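Local coordinates for SusD-like carbohydrate binding protein BF1063 (Bacteroides fragilis NCTC 9343, PDB 3I4G) that probably binds carbohydrate at the outer membrane of the bacterium, in the manner of SusD-like glycan-capturing proteins, at residues Ala328-Thr333 / Lys364-Ser369; Asp286-Tyr291 / Pro317-Thr322; Leu266-Leu271 / Asp374-Asn379; Asn62-Arg67 / Ala355-Phe360. All coordinates share one frame; numbering follows the deposited sequence. Where two conformers were deposited one is given.

Contact 1 (Ala328-Thr333 / Lys364-Ser369). With EDO (1,2-ethanediol), chain C.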
# COMPACT_ATOMS: atom_id res chain seq x y z
N ALA A 328 -21.87 6.86 11.03
CA ALA A 328 -20.65 6.90 11.83
C ALA A 328 -20.24 8.33 12.11
O ALA A 328 -20.58 9.23 11.35
CB ALA A 328 -19.50 6.15 11.09
N ILE A 329 -19.52 8.53 13.21
CA ILE A 329 -18.92 9.80 13.55
C ILE A 329 -17.50 9.82 13.03
O ILE A 329 -16.73 8.90 13.24
CB ILE A 329 -18.95 10.04 15.07
CG1 ILE A 329 -20.40 10.06 15.56
CG2 ILE A 329 -18.23 11.36 15.42
CD1 ILE A 329 -21.24 11.21 15.08
N PHE A 330 -17.15 10.91 12.36
CA PHE A 330 -15.80 11.16 11.82
C PHE A 330 -15.49 12.62 11.97
O PHE A 330 -16.27 13.47 11.54
CB PHE A 330 -15.73 10.72 10.35
CG PHE A 330 -14.39 10.94 9.74
CD1 PHE A 330 -13.32 10.09 9.96
CD2 PHE A 330 -14.17 12.06 8.97
CE1 PHE A 330 -12.08 10.35 9.39
CE2 PHE A 330 -12.92 12.29 8.39
CZ PHE A 330 -11.89 11.44 8.60
N MSE A 331 -14.36 12.92 12.58
CA MSE A 331 -14.00 14.32 12.84
C MSE A 331 -15.13 15.04 13.61
O MSE A 331 -15.43 16.22 13.37
CB MSE A 331 -13.58 15.09 11.57
CG MSE A 331 -12.27 14.65 11.08
SE MSE A 331 -11.70 15.70 9.52
CE MSE A 331 -9.97 15.00 9.42
N GLY A 332 -15.75 14.32 14.52
CA GLY A 332 -16.72 14.92 15.43
C GLY A 332 -18.12 15.12 14.89
O GLY A 332 -18.96 15.65 15.61
N THR A 333 -18.37 14.80 13.64
CA THR A 333 -19.70 14.98 13.07
C THR A 333 -20.08 13.73 12.28
O THR A 333 -19.22 12.95 11.85
CB THR A 333 -19.79 16.25 12.17
OG1 THR A 333 -18.90 16.15 11.04
CG2 THR A 333 -19.45 17.53 13.00
N LYS A 364 -8.69 5.49 8.05
CA LYS A 364 -7.24 5.35 8.24
C LYS A 364 -6.54 6.57 7.65
O LYS A 364 -6.95 7.08 6.62
CB LYS A 364 -6.75 4.08 7.59
CG LYS A 364 -5.29 3.73 7.89
CD LYS A 364 -4.91 2.33 7.41
CE LYS A 364 -5.40 1.22 8.38
NZ LYS A 364 -5.03 -0.17 7.94
N TYR A 365 -5.47 7.00 8.37
CA TYR A 365 -4.55 8.10 8.02
C TYR A 365 -5.03 9.49 8.43
O TYR A 365 -4.29 10.45 8.26
CB TYR A 365 -4.22 8.10 6.52
CG TYR A 365 -3.56 6.86 5.99
CD1 TYR A 365 -2.25 6.53 6.31
CD2 TYR A 365 -4.25 6.01 5.14
CE1 TYR A 365 -1.65 5.38 5.82
CE2 TYR A 365 -3.67 4.85 4.67
CZ TYR A 365 -2.37 4.54 4.99
OH TYR A 365 -1.80 3.43 4.47
N PHE A 366 -6.23 9.59 9.01
CA PHE A 366 -6.80 10.89 9.41
C PHE A 366 -6.88 11.04 10.91
O PHE A 366 -7.67 10.39 11.56
CB PHE A 366 -8.17 11.10 8.73
CG PHE A 366 -8.10 11.02 7.22
CD1 PHE A 366 -7.27 11.87 6.49
CD2 PHE A 366 -8.80 10.10 6.52
CE1 PHE A 366 -7.15 11.76 5.12
CE2 PHE A 366 -8.68 10.00 5.15
CZ PHE A 366 -7.88 10.83 4.45
N GLU A 367 -6.00 11.90 11.44
CA GLU A 367 -5.92 12.19 12.88
C GLU A 367 -7.04 13.14 13.21
O GLU A 367 -6.84 14.36 13.23
CB GLU A 367 -4.52 12.74 13.17
CG GLU A 367 -4.24 13.02 14.64
CD GLU A 367 -2.81 13.53 14.88
OE1 GLU A 367 -1.85 13.12 14.22
OE2 GLU A 367 -2.64 14.35 15.80
N GLU A 368 -8.20 12.60 13.58
CA GLU A 368 -9.45 13.34 13.65
C GLU A 368 -9.53 14.41 14.71
O GLU A 368 -10.26 15.36 14.51
CB GLU A 368 -10.62 12.37 13.89
CG GLU A 368 -10.79 11.35 12.77
CD GLU A 368 -11.82 10.31 13.15
OE1 GLU A 368 -12.95 10.68 13.48
OE2 GLU A 368 -11.49 9.08 13.10
N SER A 369 -8.82 14.30 15.81
CA SER A 369 -8.94 15.33 16.84
C SER A 369 -8.04 16.53 16.60
O SER A 369 -8.23 17.57 17.24
CB SER A 369 -8.63 14.73 18.20
OG SER A 369 -7.31 14.23 18.25
C1 EDO C . -3.87 14.56 7.72
O1 EDO C . -2.92 14.00 6.78
C2 EDO C . -3.64 13.79 9.01
O2 EDO C . -4.83 13.85 9.77
O HOH W 1 -14.28 9.73 15.52
O HOH W 2 -14.70 12.00 15.70
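Ile-329 meets Glu-368 mainly through water: its carbonyl O receives a weak bond from water 1, which donates a short one to Glu-368 OE1 (2.6 Å). Arg-363 reaches the same carbonyl and also forms a salt bridge with Glu-368 OE2, so the carboxylate is held from both of its oxygens. At Phe-330, CG lies anti to the backbone N (chi1 -180°), which carries the ring across the Glu-368 side chain, at about a right angle, toward Phe-366. Ring and carboxylate planes are 29° apart, with Phe-330 CD1 3.5 Å from Glu-368 CD. The far end of the ring, CZ, comes to 3.7 Å from Phe-366 CB, which sits at the ring edge near its plane.

Phe-330 opens a type I' turn that ends at Thr-333, closing a tight two-residue beta hairpin between strands 329-330 and 333-334. The selenomethionine Met-331 occupies the first corner, with its amide turned outward to the other segment. Its N-H gives Glu-368 OE1 a nearly straight bond (2.8 Å, 167°) from the anti side, somewhat tilted out of the carboxylate plane. The Met-331 side chain runs out past the glutamate, CG 4.0 Å from Glu-368 CB, and its methyl CE ends beside Phe-366 CB. Both corners have positive phi, as a type I' turn requires; at the second, Gly-332, N donates to water 2, which in turn donates to Glu-368 OE1 at 3.1 Å. That single oxygen thus gathers one backbone N-H and two waters at the hairpin tip. Farther along the other segment, Glu-367 N bonds to O2 of a 1,2-ethanediol, probably from the crystallisation liquor, at 2.8 Å.

Contact 2 (Asp286-Tyr291 / Pro317-Thr322)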
# COMPACT_ATOMS: atom_id res chain seq x y z
N ASP A 286 -16.81 -5.92 -0.23
CA ASP A 286 -16.07 -7.15 0.03
C ASP A 286 -15.06 -6.97 1.16
O ASP A 286 -14.79 -7.92 1.90
CB ASP A 286 -15.38 -7.65 -1.23
CG ASP A 286 -14.90 -9.06 -1.11
OD1 ASP A 286 -15.74 -9.98 -1.02
OD2 ASP A 286 -13.67 -9.24 -1.12
N LEU A 287 -14.49 -5.76 1.30
CA LEU A 287 -13.62 -5.51 2.48
C LEU A 287 -14.49 -5.41 3.75
O LEU A 287 -14.17 -6.04 4.76
CB LEU A 287 -12.81 -4.24 2.30
CG LEU A 287 -12.03 -3.78 3.53
CD1 LEU A 287 -11.06 -4.86 4.08
CD2 LEU A 287 -11.26 -2.47 3.26
N TYR A 288 -15.53 -4.60 3.72
CA TYR A 288 -16.43 -4.52 4.85
C TYR A 288 -16.85 -5.89 5.40
O TYR A 288 -16.87 -6.10 6.62
CB TYR A 288 -17.69 -3.69 4.51
CG TYR A 288 -18.77 -3.87 5.54
CD1 TYR A 288 -18.63 -3.28 6.80
CD2 TYR A 288 -19.89 -4.66 5.30
CE1 TYR A 288 -19.59 -3.48 7.77
CE2 TYR A 288 -20.84 -4.86 6.32
CZ TYR A 288 -20.63 -4.27 7.54
OH TYR A 288 -21.56 -4.42 8.59
N GLU A 289 -17.15 -6.82 4.52
CA GLU A 289 -17.62 -8.15 4.88
C GLU A 289 -16.52 -9.09 5.38
O GLU A 289 -16.83 -10.15 5.91
CB GLU A 289 -18.27 -8.80 3.65
CG GLU A 289 -19.54 -8.09 3.21
CD GLU A 289 -19.96 -8.41 1.80
OE1 GLU A 289 -19.39 -9.34 1.18
OE2 GLU A 289 -20.85 -7.70 1.30
N SER A 290 -15.27 -8.70 5.22
CA SER A 290 -14.16 -9.59 5.55
C SER A 290 -13.85 -9.65 7.05
O SER A 290 -13.39 -10.68 7.55
CB SER A 290 -12.92 -9.17 4.72
OG SER A 290 -11.93 -10.19 4.83
N TYR A 291 -14.08 -8.57 7.77
CA TYR A 291 -13.75 -8.49 9.18
C TYR A 291 -14.55 -9.52 9.99
O TYR A 291 -15.74 -9.70 9.78
CB TYR A 291 -14.04 -7.09 9.72
CG TYR A 291 -13.21 -6.01 9.12
CD1 TYR A 291 -11.99 -5.66 9.65
CD2 TYR A 291 -13.65 -5.31 8.02
CE1 TYR A 291 -11.20 -4.66 9.07
CE2 TYR A 291 -12.88 -4.33 7.45
CZ TYR A 291 -11.67 -4.00 7.97
OH TYR A 291 -10.89 -3.00 7.40
N PRO A 317 -12.34 -4.57 15.85
CA PRO A 317 -12.16 -3.14 16.00
C PRO A 317 -11.49 -2.49 14.81
O PRO A 317 -11.71 -1.29 14.58
CB PRO A 317 -11.28 -3.01 17.27
CG PRO A 317 -11.59 -4.23 18.03
CD PRO A 317 -11.80 -5.31 17.01
N ARG A 318 -10.70 -3.26 14.04
CA ARG A 318 -10.03 -2.66 12.87
C ARG A 318 -11.00 -2.21 11.80
O ARG A 318 -10.60 -1.37 10.97
CB ARG A 318 -9.00 -3.64 12.28
CG ARG A 318 -7.80 -3.79 13.20
CD ARG A 318 -6.89 -4.90 12.79
NE ARG A 318 -7.49 -6.21 13.08
CZ ARG A 318 -6.89 -7.37 12.87
NH1 ARG A 318 -5.66 -7.43 12.40
NH2 ARG A 318 -7.54 -8.50 13.16
N LEU A 319 -12.25 -2.70 11.81
CA LEU A 319 -13.21 -2.22 10.81
C LEU A 319 -13.48 -0.74 11.05
O LEU A 319 -13.20 0.09 10.19
CB LEU A 319 -14.48 -3.04 10.90
CG LEU A 319 -15.57 -2.84 9.85
CD1 LEU A 319 -16.53 -4.05 9.91
CD2 LEU A 319 -16.34 -1.51 10.02
N ASP A 320 -13.97 -0.38 12.24
CA ASP A 320 -14.20 1.02 12.53
C ASP A 320 -12.91 1.83 12.53
O ASP A 320 -12.95 3.03 12.24
CB ASP A 320 -14.97 1.19 13.87
CG ASP A 320 -16.46 0.94 13.76
OD1 ASP A 320 -17.03 1.28 12.69
OD2 ASP A 320 -17.06 0.44 14.76
N TYR A 321 -11.76 1.23 12.85
CA TYR A 321 -10.52 2.01 12.76
C TYR A 321 -10.15 2.38 11.32
O TYR A 321 -9.50 3.38 11.09
CB TYR A 321 -9.32 1.27 13.34
CG TYR A 321 -9.39 0.94 14.82
CD1 TYR A 321 -10.09 1.72 15.70
CD2 TYR A 321 -8.65 -0.12 15.35
CE1 TYR A 321 -10.13 1.43 17.07
CE2 TYR A 321 -8.69 -0.44 16.70
CZ TYR A 321 -9.43 0.33 17.55
OH TYR A 321 -9.50 0.07 18.92
N THR A 322 -10.57 1.57 10.37
CA THR A 322 -10.12 1.69 8.98
C THR A 322 -11.10 2.36 8.04
O THR A 322 -10.66 3.12 7.14
CB THR A 322 -9.75 0.31 8.46
OG1 THR A 322 -8.73 -0.24 9.34
CG2 THR A 322 -9.18 0.35 7.06
O HOH W 3 -8.47 -2.93 8.56
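Tyr-291 and Leu-319 form the centre of a buried, largely apolar contact between helix 285-288 with the residues that follow it and helix 317-322. Leu-319 lies over one face of the tyrosine ring in a CH-pi contact: its CB stands 3.7 Å from the ring centroid of Tyr-291, 11° off the normal, and its CG reaches Tyr-291 CD2 at 3.6 Å. With CG anti to the backbone N (chi1 -173°), the leucine branch is carried across the ring and on to Tyr-288, whose CE1 meets Leu-319 CD1 at 3.8 Å. The helix backbone also comes close to the ring, Tyr-291 CE1 lying 3.5 Å from Leu-319 N. The Arg-318 side chain leads away to salt bridges with Asp-316, Glu-443 and Glu-447, while Ile-446 of helix 433-447 packs against Tyr-291.

At the phenol end, Tyr-291 OH approaches Thr-322 CB and shares water 3 with Thr-322 OG1. The threonine hydroxyl gives its own proton to Arg-318 O (2.7 Å) one turn back and accepts from the water at 2.8 Å. Cohesion between the segments therefore probably rests mainly on dispersion over the aromatic face, and their polar link is carried by one ordered water.

Contact 3 (Leu266-Leu271 / Asp374-Asn379); sequences LPQHAL and DVQSAN. With EDO (1,2-ethanediol), chain C.
Gln-268 N donates to Val-375 O (3.0 Å), a bent bond (139°) whose donor stands well above the carbonyl plane. The amide belongs to the first turn of helix 266-270, where N-H groups lack a carbonyl of their own helix, and the loop carbonyl supplies one. A second bond joins the side-chain amides: Gln-376 NE2 gives to Gln-268 OE1 at 3.0 Å. The two glutamines lie side by side and point the same way, the Gln-268 chain bending at chi2 (69°) to bring its oxygen to the loop; Gln-376 was modelled in two conformers, so this bond describes one of them.

The loop is shaped by a type I turn from Asp-374 to Ser-377, with an Asx turn in which Asp-374 OD1 accepts from Gln-376 N at 2.9 Å. Val-375 is therefore at a turn corner, its carbonyl directed to the helix.

Around these bonds the packing is mostly apolar. Val-375 CB rests 3.9 Å from Pro-267 CB, its CG1 meets Leu-271 CD1 at 4.1 Å, and its CG2 lies against the Gln-268 amide. Ala-378 CB covers the other end of the proline at CG (3.9 Å). Beyond that, the 1,2-ethanediol that also touches Glu-367 donates through O1 to Asn-379 O (2.6 Å) beside Pro-267. On the helix itself His-269 turns elsewhere, to Tyr-50 and a bound buffer molecule.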
# COMPACT_ATOMS: atom_id res chain seq x y z
N LEU A 266 -3.59 14.24 0.54
CA LEU A 266 -4.50 13.13 0.77
C LEU A 266 -5.81 13.60 1.42
O LEU A 266 -6.87 13.15 1.02
CB LEU A 266 -3.85 12.01 1.60
CG LEU A 266 -4.74 10.81 1.89
CD1 LEU A 266 -5.23 10.10 0.59
CD2 LEU A 266 -3.99 9.85 2.81
N PRO A 267 -5.78 14.51 2.42
CA PRO A 267 -7.07 14.96 2.97
C PRO A 267 -8.00 15.61 1.94
O PRO A 267 -9.19 15.31 1.90
CB PRO A 267 -6.65 15.94 4.06
CG PRO A 267 -5.26 15.49 4.43
CD PRO A 267 -4.64 15.14 3.12
N GLN A 268 -7.47 16.52 1.12
CA GLN A 268 -8.31 17.11 0.09
C GLN A 268 -8.93 16.04 -0.77
O GLN A 268 -10.11 16.14 -1.19
CB GLN A 268 -7.45 18.04 -0.77
CG GLN A 268 -8.21 18.63 -1.98
CD GLN A 268 -9.27 19.61 -1.58
OE1 GLN A 268 -8.98 20.81 -1.46
NE2 GLN A 268 -10.47 19.12 -1.30
N HIS A 269 -8.15 15.04 -1.11
CA HIS A 269 -8.64 14.01 -1.99
C HIS A 269 -9.56 13.00 -1.37
O HIS A 269 -10.49 12.55 -2.06
CB HIS A 269 -7.48 13.23 -2.66
CG HIS A 269 -7.41 13.46 -4.14
ND1 HIS A 269 -6.22 13.65 -4.81
CD2 HIS A 269 -8.39 13.51 -5.07
CE1 HIS A 269 -6.48 13.84 -6.09
NE2 HIS A 269 -7.79 13.76 -6.28
N ALA A 270 -9.33 12.65 -0.12
CA ALA A 270 -10.00 11.47 0.47
C ALA A 270 -10.92 11.72 1.65
O ALA A 270 -11.57 10.78 2.09
CB ALA A 270 -8.97 10.41 0.85
N LEU A 271 -10.95 12.94 2.19
CA LEU A 271 -12.00 13.30 3.12
C LEU A 271 -13.31 13.41 2.35
O LEU A 271 -13.34 13.55 1.12
CB LEU A 271 -11.70 14.63 3.83
CG LEU A 271 -10.51 14.59 4.77
CD1 LEU A 271 -10.20 15.99 5.37
CD2 LEU A 271 -10.67 13.57 5.94
N ASP A 374 -4.53 23.17 6.21
CA ASP A 374 -4.74 23.18 4.77
C ASP A 374 -4.85 21.74 4.29
O ASP A 374 -3.85 21.01 4.25
CB ASP A 374 -3.59 23.91 4.06
CG ASP A 374 -3.80 24.06 2.57
OD1 ASP A 374 -4.73 23.47 2.01
OD2 ASP A 374 -3.00 24.81 1.94
N VAL A 375 -6.06 21.35 3.89
CA VAL A 375 -6.28 19.97 3.43
C VAL A 375 -5.50 19.64 2.16
O VAL A 375 -5.34 18.44 1.86
CB VAL A 375 -7.76 19.62 3.24
CG1 VAL A 375 -8.46 19.65 4.61
CG2 VAL A 375 -8.46 20.52 2.21
N GLN A 376 -5.00 20.65 1.45
CA GLN A 376 -4.21 20.44 0.25
C GLN A 376 -2.71 20.29 0.56
O GLN A 376 -1.94 19.93 -0.31
CB GLN A 376 -4.40 21.59 -0.75
CG GLN A 376 -5.81 21.71 -1.24
CD GLN A 376 -6.04 22.80 -2.27
OE1 GLN A 376 -5.21 23.68 -2.49
NE2 GLN A 376 -7.21 22.76 -2.90
N SER A 377 -2.30 20.59 1.77
CA SER A 377 -0.89 20.52 2.15
C SER A 377 -0.83 20.36 3.66
O SER A 377 -0.57 21.29 4.43
CB SER A 377 -0.17 21.78 1.70
OG SER A 377 1.22 21.73 1.99
N ALA A 378 -1.03 19.12 4.08
CA ALA A 378 -1.18 18.74 5.48
C ALA A 378 -0.00 17.95 5.97
O ALA A 378 0.78 17.37 5.21
CB ALA A 378 -2.46 17.88 5.63
N ASN A 379 0.11 17.90 7.30
CA ASN A 379 0.98 16.95 7.91
C ASN A 379 0.40 15.56 7.66
O ASN A 379 -0.81 15.38 7.59
CB ASN A 379 1.05 17.17 9.42
CG ASN A 379 1.75 18.43 9.79
OD1 ASN A 379 2.76 18.82 9.21
ND2 ASN A 379 1.24 19.06 10.84
C1 EDO C . -3.87 14.56 7.72
O1 EDO C . -2.92 14.00 6.78
C2 EDO C . -3.64 13.79 9.01
O2 EDO C . -4.83 13.85 9.77

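Contact 4 (Asn62-Arg67 / Ala355-Phe360)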
# COMPACT_ATOMS: atom_id res chain seq x y z
N ASN A 62 -10.62 -4.58 -2.32
CA ASN A 62 -10.90 -3.79 -1.14
C ASN A 62 -11.58 -2.46 -1.39
O ASN A 62 -12.19 -1.91 -0.46
CB ASN A 62 -9.60 -3.48 -0.36
CG ASN A 62 -9.06 -4.63 0.44
OD1 ASN A 62 -9.71 -5.66 0.60
ND2 ASN A 62 -7.88 -4.43 1.00
N ALA A 63 -11.49 -1.90 -2.60
CA ALA A 63 -11.90 -0.52 -2.77
C ALA A 63 -12.19 -0.21 -4.23
O ALA A 63 -12.03 -1.05 -5.10
CB ALA A 63 -10.85 0.43 -2.20
N PHE A 64 -12.61 1.02 -4.45
CA PHE A 64 -13.04 1.52 -5.75
C PHE A 64 -12.60 2.96 -5.88
O PHE A 64 -12.50 3.69 -4.90
CB PHE A 64 -14.55 1.39 -5.83
CG PHE A 64 -15.17 1.84 -7.15
CD1 PHE A 64 -15.05 1.03 -8.26
CD2 PHE A 64 -15.97 2.96 -7.23
CE1 PHE A 64 -15.65 1.39 -9.49
CE2 PHE A 64 -16.57 3.31 -8.43
CZ PHE A 64 -16.42 2.52 -9.57
N ASP A 65 -12.36 3.37 -7.11
CA ASP A 65 -11.97 4.74 -7.42
C ASP A 65 -13.22 5.55 -7.74
O ASP A 65 -13.97 5.16 -8.63
CB ASP A 65 -11.02 4.73 -8.62
CG ASP A 65 -10.29 6.01 -8.80
OD1 ASP A 65 -10.91 6.99 -9.20
OD2 ASP A 65 -9.08 6.10 -8.52
N ARG A 66 -13.45 6.66 -7.04
CA ARG A 66 -14.66 7.47 -7.28
C ARG A 66 -14.75 7.89 -8.73
O ARG A 66 -15.85 8.18 -9.19
CB ARG A 66 -14.67 8.71 -6.39
CG ARG A 66 -16.04 9.40 -6.24
CD ARG A 66 -15.95 10.93 -6.06
NE ARG A 66 -15.46 11.50 -7.30
CZ ARG A 66 -14.31 12.09 -7.50
NH1 ARG A 66 -13.52 12.45 -6.49
NH2 ARG A 66 -13.98 12.42 -8.74
N ARG A 67 -13.62 8.05 -9.42
CA ARG A 67 -13.65 8.48 -10.83
C ARG A 67 -14.32 7.43 -11.72
O ARG A 67 -14.71 7.75 -12.85
CB ARG A 67 -12.26 8.84 -11.35
CG ARG A 67 -11.69 10.04 -10.59
CD ARG A 67 -10.23 10.31 -10.80
NE ARG A 67 -9.43 9.22 -10.28
CZ ARG A 67 -8.12 9.22 -10.18
NH1 ARG A 67 -7.40 10.25 -10.63
NH2 ARG A 67 -7.51 8.18 -9.66
N ALA A 355 -18.86 12.68 -4.13
CA ALA A 355 -19.17 11.96 -2.92
C ALA A 355 -18.84 10.49 -3.16
O ALA A 355 -18.61 10.06 -4.29
CB ALA A 355 -20.67 12.15 -2.58
N SER A 356 -18.86 9.68 -2.10
CA SER A 356 -18.54 8.28 -2.21
C SER A 356 -19.41 7.55 -3.20
O SER A 356 -20.61 7.75 -3.27
CB SER A 356 -18.74 7.62 -0.83
OG SER A 356 -18.50 6.21 -0.90
N ARG A 357 -18.80 6.68 -3.98
CA ARG A 357 -19.54 5.83 -4.91
C ARG A 357 -19.98 4.53 -4.27
O ARG A 357 -20.78 3.79 -4.84
CB ARG A 357 -18.70 5.51 -6.14
CG ARG A 357 -18.59 6.65 -7.08
CD ARG A 357 -19.88 6.86 -7.94
NE ARG A 357 -19.69 8.11 -8.65
CZ ARG A 357 -19.93 9.31 -8.15
NH1 ARG A 357 -20.67 9.47 -7.05
NH2 ARG A 357 -19.47 10.37 -8.77
N THR A 358 -19.47 4.22 -3.08
CA THR A 358 -19.81 2.96 -2.41
C THR A 358 -20.66 3.11 -1.16
O THR A 358 -21.33 2.16 -0.77
CB THR A 358 -18.54 2.21 -1.99
OG1 THR A 358 -17.85 3.02 -1.04
CG2 THR A 358 -17.59 1.90 -3.16
N GLY A 359 -20.62 4.25 -0.48
CA GLY A 359 -21.26 4.37 0.82
C GLY A 359 -20.26 4.22 1.95
O GLY A 359 -20.62 4.44 3.12
N PHE A 360 -19.02 3.84 1.64
CA PHE A 360 -17.94 3.77 2.63
C PHE A 360 -16.94 4.87 2.32
O PHE A 360 -16.82 5.36 1.18
CB PHE A 360 -17.23 2.43 2.60
CG PHE A 360 -18.10 1.25 2.98
CD1 PHE A 360 -18.46 1.07 4.30
CD2 PHE A 360 -18.55 0.33 2.03
CE1 PHE A 360 -19.23 -0.02 4.68
CE2 PHE A 360 -19.31 -0.76 2.42
CZ PHE A 360 -19.67 -0.92 3.71
O HOH W 4 -17.87 7.45 -10.83
O HOH W 5 -16.76 10.97 -9.97
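Arg-66 and Arg-357 bring the two backbones within 5.7 Å, CA to CA, at the end of strand 63-65, while the chains stand farther apart at Phe-64 and Thr-358. The aliphatic part of Arg-66, bent at chi2 and chi3, folds over the loop, with CG 3.3 Å from Ala-355 O. The same CG lies over the centre of one face of the Arg-357 guanidinium, and the two guanidinium planes are 67° apart. Arg-66 NE and Arg-357 NH2 are 4.4 Å apart, and water links the two residues. Water 4 donates to Arg-66 O and accepts from Arg-357 NE (2.9 Å); water 5 donates to that same carbonyl and accepts from Arg-66 NE (3.0 Å) and, weakly, from Arg-357 NH2, which is held chiefly by Ser-353 O. The tip of Arg-66 is engaged by Trp-278 O and by the sulfonate of a bound buffer molecule, which may mark a pocket.

Phe-64 presents its ring edge to the base of Arg-357, Phe-64 CE2 3.8 Å from Arg-357 CB, while Phe-64 CB meets Thr-358 CG2 at 4.1 Å. Ser-356 OG braces the loop, accepting from Thr-358 N (an ST turn) and Gly-359 N (an ST motif); Thr-358 OG1 accepts from Phe-360 N (3.0 Å) in a second ST turn.

Strand 63-65 pairs antiparallel with 281-283, and the loop is tied to that same strand by Arg-357 N to Asn-282 OD1 and Thr-358 OG1 to Pro-283 O. Val-500 of strand 497-502 packs on both Phe-64 and Thr-358, and Asp-65 and Arg-67 touch Phe-73 of helix 72-78.

Overall arrangement
Contact 2 is wholly buried and mostly apolar, contact 3 is buried but edged by an exposed glutamine, contact 4 mixes a buried phenylalanine with partly exposed arginines, and contact 1 lies farthest from the chain centre, its hairpin tip held by a carboxylate and waters. Contacts 1 and 3 share a hydrophobic seam, where Leu-271 packs on Phe-330 and Phe-366, and Ala-270 on Phe-366, and one ethanediol touches both. Contact 2 adjoins contact 1 through Lys-364 N and Thr-322 O, a probable hydrogen bond, and contact 4 through Tyr-288 against Phe-360. Contact 4 alone ties the N-terminal part of the chain to the C-terminal family region; the other three stay within the latter.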